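Local coordinates for protein beta-galactosidase BgaB (Bifidobacterium adolescentis, PDB 5VYM) that hydrolyses terminal non-reducing beta-galactose units of galacto-oligosaccharides, the chain described here being the trimerisation domain of the longer enzyme, at residues B[66-71]-B[93-98]; B[6-11]-B[50-55]; B[142-147]-B[181-186]. All coordinates share one frame; numbering follows the deposited sequence.

Contact 1 (B[66-71]-B[93-98]); sequences LPTVLI and GYATGL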
# COMPACT_ATOMS: atom_id res chain seq x y z
N LEU B 66 -0.26 -16.08 -5.77
CA LEU B 66 -0.84 -15.63 -7.03
C LEU B 66 0.16 -15.90 -8.16
O LEU B 66 1.01 -15.05 -8.46
CB LEU B 66 -1.22 -14.15 -6.98
CG LEU B 66 -2.36 -13.77 -6.03
CD1 LEU B 66 -1.81 -13.29 -4.69
CD2 LEU B 66 -3.25 -12.71 -6.66
N PRO B 67 0.08 -17.05 -8.81
CA PRO B 67 1.00 -17.34 -9.91
C PRO B 67 0.41 -16.98 -11.27
O PRO B 67 -0.57 -17.60 -11.71
CB PRO B 67 1.23 -18.85 -9.78
CG PRO B 67 -0.01 -19.38 -9.05
CD PRO B 67 -0.81 -18.20 -8.54
N THR B 68 1.01 -15.99 -11.94
CA THR B 68 0.55 -15.52 -13.24
C THR B 68 -0.94 -15.16 -13.19
O THR B 68 -1.74 -15.57 -14.04
CB THR B 68 0.85 -16.54 -14.34
OG1 THR B 68 2.17 -17.08 -14.15
CG2 THR B 68 0.79 -15.90 -15.73
N VAL B 69 -1.31 -14.41 -12.17
CA VAL B 69 -2.67 -13.84 -12.08
C VAL B 69 -2.61 -12.52 -12.84
O VAL B 69 -2.48 -11.44 -12.27
CB VAL B 69 -3.14 -13.69 -10.63
CG1 VAL B 69 -4.55 -13.11 -10.59
CG2 VAL B 69 -3.09 -15.03 -9.92
N LEU B 70 -2.69 -12.63 -14.17
CA LEU B 70 -2.48 -11.46 -15.03
C LEU B 70 -3.54 -10.40 -14.79
O LEU B 70 -3.24 -9.20 -14.79
CB LEU B 70 -2.48 -11.89 -16.49
CG LEU B 70 -1.28 -12.72 -16.95
CD1 LEU B 70 -1.74 -13.86 -17.84
CD2 LEU B 70 -0.28 -11.84 -17.68
N ILE B 71 -4.79 -10.81 -14.60
CA ILE B 71 -5.91 -9.89 -14.42
C ILE B 71 -6.13 -9.70 -12.92
O ILE B 71 -6.46 -10.66 -12.21
CB ILE B 71 -7.18 -10.40 -15.10
CG1 ILE B 71 -6.86 -10.94 -16.50
CG2 ILE B 71 -8.22 -9.29 -15.18
CD1 ILE B 71 -6.39 -9.89 -17.47
N GLY B 93 3.71 -13.67 -8.17
CA GLY B 93 4.56 -14.04 -9.28
C GLY B 93 4.87 -12.86 -10.19
O GLY B 93 4.22 -11.81 -10.15
N TYR B 94 5.88 -13.05 -11.04
CA TYR B 94 6.38 -11.96 -11.87
C TYR B 94 5.34 -11.48 -12.88
O TYR B 94 5.35 -10.31 -13.27
CB TYR B 94 7.66 -12.38 -12.59
CG TYR B 94 7.49 -13.54 -13.55
CD1 TYR B 94 7.52 -14.85 -13.11
CD2 TYR B 94 7.31 -13.31 -14.91
CE1 TYR B 94 7.36 -15.91 -13.98
CE2 TYR B 94 7.15 -14.36 -15.80
CZ TYR B 94 7.18 -15.66 -15.33
OH TYR B 94 7.03 -16.71 -16.21
N ALA B 95 4.43 -12.36 -13.30
CA ALA B 95 3.42 -12.02 -14.29
C ALA B 95 2.05 -11.75 -13.68
O ALA B 95 1.03 -11.84 -14.37
CB ALA B 95 3.32 -13.12 -15.35
N THR B 96 2.00 -11.42 -12.39
CA THR B 96 0.75 -11.19 -11.68
C THR B 96 0.47 -9.70 -11.59
O THR B 96 1.37 -8.91 -11.27
CB THR B 96 0.81 -11.80 -10.27
OG1 THR B 96 0.77 -13.23 -10.37
CG2 THR B 96 -0.36 -11.32 -9.42
N GLY B 97 -0.77 -9.31 -11.88
CA GLY B 97 -1.19 -7.94 -11.69
C GLY B 97 -0.79 -6.98 -12.79
O GLY B 97 -0.48 -5.82 -12.50
N LEU B 98 -0.80 -7.43 -14.04
CA LEU B 98 -0.42 -6.58 -15.16
C LEU B 98 -1.61 -5.89 -15.81
O LEU B 98 -1.45 -4.81 -16.40
CB LEU B 98 0.33 -7.39 -16.21
CG LEU B 98 1.50 -8.25 -15.72
CD1 LEU B 98 2.22 -8.90 -16.90
CD2 LEU B 98 2.47 -7.42 -14.89
O HOH W 1 3.91 -15.24 -12.29
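The backbones of 66-71 and 93-98 are joined by amides of the second segment bonding to carbonyls of the first: Gly93 N to Leu66 O, Gly97 N to Val69 O at 2.8 Å and, more weakly, Leu98 N to Leu70 O. Between these bonds the loops are bridged by one side chain, that of Thr96. Its OG1 donates to Leu66 O at 2.6 Å. The same oxygen accepts from Val69 N at 3.0 Å. Leu66 O is therefore gripped twice, with Gly93 N and Thr96 OG1 reaching it from opposite faces of the carbonyl plane. The first torsion of Thr96 (chi1 -71°) sets OG1 beside its own backbone N and sends CG2 against both Leu66 CB and Val69 CB, 3.8 Å from each. A valine in place of Thr96 would probably leave Val69 N without its acceptor and Leu66 O with one donor fewer, loosening the join between the loops. The two loops follow neighbouring parallel strands, 63-66 and 89-93, at the C-terminal edge of a sheet whose 2-1-3-4 order is consistent with a flavodoxin-like fold, and here each turns tightly: Gly93 to Thr96 form a type I turn, and Val69 centres an inverse gamma turn. Gly93 itself pairs in parallel with a strand of the second subunit, so the sheet runs on across the interface. Thr68 CG2 lies 3.8 Å from Ala95 CB, while Thr68 OG1, also bonded to Asp34, takes a hydrogen bond from a water that accepts from Ala95 N. Leu70 CD2 comes within 3.6 Å of Ala95 O and meets Leu98 CD1 at 3.9 Å, the two leucine side chains crossing obliquely.

Contact 2 (B[6-11]-B[50-55]); sequences DTAILF and DIVPLA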
# COMPACT_ATOMS: atom_id res chain seq x y z
N ASP B 6 -3.06 -24.24 5.24
CA ASP B 6 -2.61 -22.90 5.57
C ASP B 6 -2.39 -22.03 4.34
O ASP B 6 -2.44 -20.80 4.44
CB ASP B 6 -1.32 -22.95 6.38
CG ASP B 6 -1.54 -23.36 7.82
OD1 ASP B 6 -2.66 -23.19 8.33
OD2 ASP B 6 -0.58 -23.87 8.45
N THR B 7 -2.16 -22.65 3.18
CA THR B 7 -1.80 -21.94 1.96
C THR B 7 -2.88 -22.15 0.91
O THR B 7 -3.35 -23.27 0.70
CB THR B 7 -0.45 -22.42 1.43
OG1 THR B 7 0.53 -22.33 2.46
CG2 THR B 7 -0.02 -21.58 0.23
N ALA B 8 -3.26 -21.06 0.24
CA ALA B 8 -4.21 -21.10 -0.86
C ALA B 8 -3.55 -20.54 -2.11
O ALA B 8 -3.01 -19.43 -2.09
CB ALA B 8 -5.48 -20.30 -0.54
N ILE B 9 -3.57 -21.32 -3.19
CA ILE B 9 -3.13 -20.85 -4.50
C ILE B 9 -4.36 -20.34 -5.24
O ILE B 9 -5.29 -21.11 -5.52
CB ILE B 9 -2.43 -21.97 -5.28
CG1 ILE B 9 -1.23 -22.49 -4.49
CG2 ILE B 9 -2.00 -21.47 -6.65
CD1 ILE B 9 -0.53 -23.66 -5.13
N LEU B 10 -4.37 -19.05 -5.55
CA LEU B 10 -5.55 -18.42 -6.12
C LEU B 10 -5.63 -18.66 -7.62
O LEU B 10 -4.62 -18.56 -8.33
CB LEU B 10 -5.55 -16.92 -5.82
CG LEU B 10 -5.46 -16.54 -4.35
CD1 LEU B 10 -5.74 -15.05 -4.18
CD2 LEU B 10 -6.41 -17.37 -3.50
N PHE B 11 -6.83 -18.96 -8.09
CA PHE B 11 -7.09 -19.21 -9.51
C PHE B 11 -8.00 -18.12 -10.05
O PHE B 11 -9.09 -17.89 -9.51
CB PHE B 11 -7.71 -20.59 -9.72
CG PHE B 11 -8.22 -20.81 -11.12
CD1 PHE B 11 -7.33 -20.89 -12.18
CD2 PHE B 11 -9.57 -20.93 -11.37
CE1 PHE B 11 -7.79 -21.09 -13.47
CE2 PHE B 11 -10.04 -21.14 -12.65
CZ PHE B 11 -9.15 -21.21 -13.71
N ASP B 50 -4.16 -25.61 -0.92
CA ASP B 50 -5.42 -25.68 -1.63
C ASP B 50 -5.40 -24.73 -2.82
O ASP B 50 -4.69 -23.73 -2.83
CB ASP B 50 -6.59 -25.32 -0.71
CG ASP B 50 -6.69 -26.23 0.49
OD1 ASP B 50 -6.33 -27.42 0.38
OD2 ASP B 50 -7.14 -25.76 1.56
N ILE B 51 -6.19 -25.07 -3.84
CA ILE B 51 -6.43 -24.18 -4.97
C ILE B 51 -7.82 -23.58 -4.79
O ILE B 51 -8.82 -24.30 -4.78
CB ILE B 51 -6.31 -24.92 -6.30
CG1 ILE B 51 -4.89 -25.48 -6.47
CG2 ILE B 51 -6.65 -23.99 -7.46
CD1 ILE B 51 -4.69 -26.27 -7.74
N VAL B 52 -7.87 -22.26 -4.62
CA VAL B 52 -9.10 -21.54 -4.31
C VAL B 52 -9.34 -20.52 -5.40
O VAL B 52 -8.41 -19.81 -5.79
CB VAL B 52 -9.03 -20.85 -2.93
CG1 VAL B 52 -10.33 -20.10 -2.65
CG2 VAL B 52 -8.74 -21.86 -1.84
N PRO B 53 -10.56 -20.42 -5.94
CA PRO B 53 -10.85 -19.35 -6.90
C PRO B 53 -10.63 -17.98 -6.27
O PRO B 53 -10.87 -17.77 -5.08
CB PRO B 53 -12.32 -19.57 -7.25
CG PRO B 53 -12.55 -21.02 -6.98
CD PRO B 53 -11.68 -21.36 -5.81
N LEU B 54 -10.17 -17.04 -7.11
CA LEU B 54 -9.85 -15.70 -6.62
C LEU B 54 -11.06 -15.02 -6.00
O LEU B 54 -10.93 -14.28 -5.02
CB LEU B 54 -9.28 -14.87 -7.77
CG LEU B 54 -8.92 -13.40 -7.50
CD1 LEU B 54 -7.99 -13.29 -6.31
CD2 LEU B 54 -8.29 -12.77 -8.73
N ALA B 55 -12.25 -15.26 -6.55
CA ALA B 55 -13.45 -14.59 -6.07
C ALA B 55 -13.92 -15.11 -4.72
O ALA B 55 -14.75 -14.46 -4.08
CB ALA B 55 -14.58 -14.73 -7.09
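Ile9 N donates to Asp50 O at 2.7 Å, almost straight at 171°, and this is the shortest of five bonds between the two backbones. Asp50 also gives its own N-H to Thr7 O, so it bonds on both sides of Ala8. The pattern repeats two residues on, Val52 bracketing Leu10 in the same way: Val52 N reaches Ile9 O at 3.0 Å and Val52 O accepts from Phe11 N. Leu54 N, bonded to Phe11 O at 2.8 Å, extends the pairing past the end of strand 50-53. These are parallel neighbours twisted by 42°, the two strands of a beta-alpha-beta crossover whose helix 31-44 covers Ile9 and Ile51, and strand 50-53 is an outermost strand, within this chain, of the four-stranded parallel sheet. On the face carrying Ala8, Leu10 and Val52, Ala8 CB touches Val52 CG2 at 3.8 Å. Further along, the methyl Leu10 CD1 meets Leu54 CD1 at 3.6 Å, the side chains crossing at about a right angle. On the other face Phe11 has CG anti to its backbone N (chi1 170°), which carries the ring off toward Trp32 and His31 and leaves CB to approach Ile51 CG2 at 4.2 Å. The carboxylate of Asp50 turns from the strand pair to a salt bridge with Arg48 and a hydrogen bond with Tyr61.

Contact 3 (B[142-147]-B[181-186]); sequences EIRLSS and GEEADE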
# COMPACT_ATOMS: atom_id res chain seq x y z
N GLU B 142 -18.79 27.47 1.30
CA GLU B 142 -18.82 26.81 2.59
C GLU B 142 -19.73 25.59 2.53
O GLU B 142 -20.78 25.62 1.88
CB GLU B 142 -19.29 27.76 3.70
CG GLU B 142 -18.90 27.33 5.10
CD GLU B 142 -19.41 28.28 6.17
OE1 GLU B 142 -20.63 28.30 6.42
OE2 GLU B 142 -18.58 29.01 6.75
N ILE B 143 -19.32 24.52 3.21
CA ILE B 143 -20.04 23.25 3.19
C ILE B 143 -20.11 22.71 4.62
O ILE B 143 -19.15 22.83 5.38
CB ILE B 143 -19.36 22.23 2.25
CG1 ILE B 143 -19.46 22.69 0.80
CG2 ILE B 143 -19.97 20.84 2.40
CD1 ILE B 143 -18.96 21.67 -0.19
N ARG B 144 -21.25 22.13 4.97
CA ARG B 144 -21.44 21.53 6.29
C ARG B 144 -20.99 20.07 6.29
O ARG B 144 -20.91 19.41 5.25
CB ARG B 144 -22.90 21.62 6.73
CG ARG B 144 -23.48 23.01 6.75
CD ARG B 144 -24.85 23.00 7.41
NE ARG B 144 -25.69 24.11 6.96
CZ ARG B 144 -26.53 24.04 5.94
NH1 ARG B 144 -26.65 22.91 5.25
NH2 ARG B 144 -27.26 25.10 5.60
N LEU B 145 -20.73 19.57 7.49
CA LEU B 145 -20.38 18.17 7.71
C LEU B 145 -21.47 17.49 8.53
O LEU B 145 -22.18 18.14 9.31
CB LEU B 145 -19.04 18.04 8.44
CG LEU B 145 -17.73 18.18 7.65
CD1 LEU B 145 -17.50 19.61 7.19
CD2 LEU B 145 -16.56 17.69 8.49
N SER B 146 -21.60 16.18 8.35
CA SER B 146 -22.53 15.38 9.13
C SER B 146 -21.84 14.09 9.54
O SER B 146 -21.12 13.48 8.75
CB SER B 146 -23.81 15.06 8.34
OG SER B 146 -24.72 14.32 9.12
N SER B 147 -22.06 13.68 10.79
CA SER B 147 -21.42 12.48 11.31
C SER B 147 -22.04 11.24 10.68
O SER B 147 -23.26 11.06 10.71
CB SER B 147 -21.55 12.44 12.83
OG SER B 147 -20.76 13.44 13.44
N GLY B 181 -25.91 18.64 3.25
CA GLY B 181 -26.59 19.91 3.14
C GLY B 181 -26.79 20.34 1.70
O GLY B 181 -26.32 19.70 0.75
N GLU B 182 -27.50 21.46 1.55
CA GLU B 182 -27.80 21.97 0.21
C GLU B 182 -26.53 22.43 -0.51
O GLU B 182 -26.40 22.23 -1.72
CB GLU B 182 -28.81 23.11 0.31
CG GLU B 182 -30.19 22.68 0.77
CD GLU B 182 -31.13 23.85 0.95
OE1 GLU B 182 -31.88 23.86 1.95
OE2 GLU B 182 -31.12 24.77 0.10
N GLU B 183 -25.60 23.04 0.22
CA GLU B 183 -24.36 23.51 -0.40
C GLU B 183 -23.51 22.34 -0.89
O GLU B 183 -22.80 22.48 -1.89
CB GLU B 183 -23.57 24.37 0.58
CG GLU B 183 -24.36 25.48 1.24
CD GLU B 183 -25.06 25.03 2.51
OE1 GLU B 183 -24.92 23.84 2.87
OE2 GLU B 183 -25.74 25.86 3.15
N ALA B 184 -23.56 21.20 -0.20
CA ALA B 184 -22.79 20.04 -0.63
C ALA B 184 -23.34 19.45 -1.92
O ALA B 184 -22.60 18.82 -2.68
CB ALA B 184 -22.77 18.99 0.48
N ASP B 185 -24.64 19.62 -2.18
CA ASP B 185 -25.22 19.12 -3.42
C ASP B 185 -24.72 19.90 -4.63
O ASP B 185 -24.56 19.32 -5.71
CB ASP B 185 -26.75 19.17 -3.36
CG ASP B 185 -27.34 18.03 -2.57
OD1 ASP B 185 -27.24 18.05 -1.32
OD2 ASP B 185 -27.90 17.10 -3.19
N GLU B 186 -24.46 21.20 -4.47
CA GLU B 186 -23.99 22.00 -5.60
C GLU B 186 -22.60 21.56 -6.05
O GLU B 186 -22.27 21.68 -7.23
CB GLU B 186 -24.00 23.48 -5.23
CG GLU B 186 -23.69 24.41 -6.40
CD GLU B 186 -23.92 25.87 -6.06
OE1 GLU B 186 -24.46 26.15 -4.97
OE2 GLU B 186 -23.55 26.74 -6.87
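Gly181, at the N-cap position of the short helix 182-186, brings its CA to the edge of the Arg144 guanidinium, in its plane and 3.7 Å from NH1. A CB at this position would probably collide with that nitrogen as it now stands, and the backbone conformation, with positive phi, would press it against the preceding carbonyl as well. Glu182 follows with its backbone N near the same edge; its carboxylate stands off from the arginine, opposite in charge but not in contact. Glu183 carries the polar part of the contact. Bent at its second torsion (chi2 87°), its chain curls back so that the carboxylate stands steeply on one face of the guanidinium, toward its rim, with OE2 3.0 Å from Arg144 NH2 and OE1 3.1 Å from Arg144 NH1. The two planes are 71° apart, and the salt bridge is one of charges alone: OE2 sits well out of the guanidinium plane, and no N-H points at it. The guanidinium lies near the N-terminal end of the helix, where a positive charge is probably disfavoured, and the carboxylate may offset this. Nearer the backbone of the same residue, Glu183 CB approaches Glu142 O at 3.3 Å, while the carboxylate of Glu142 itself pairs with Arg160. Ala184 makes the apolar contact: its CB rests on Ile143 CG2 at 3.9 Å, and Ile143 CD1 reaches toward Ala184 CA. Trp187 and Leu189 also touch the Ile143 side chain, from the loop beyond the helix. The arrangement is that of a helical turn in the connection between antiparallel strands 174-180 and 193-200, lying across the start of the adjacent strand 143-147 at 111°, with the axes 7.1 Å apart.

Overall arrangement
The three contacts follow one another along the chain, contact 2 closing before contact 1 opens and contact 1 before contact 3. Contacts 1 and 2 belong to one parallel sheet, ordered 50-53, 7-11, 63-66, 89-93, and their centres are about 14 Å apart. They meet directly where Pro67 and Leu66 pack on Ile9 and Leu10, so the strand pairing and the loops at the strand ends pack against each other. Contact 3 lies on the opposite side of the chain's centre, on the five-stranded antiparallel sheet, its centre about 43 Å from that of contact 1 and 44 Å from that of contact 2. The trimerisation domain thus combines two distinct sheets, and in this assembly the parallel one continues into the second subunit.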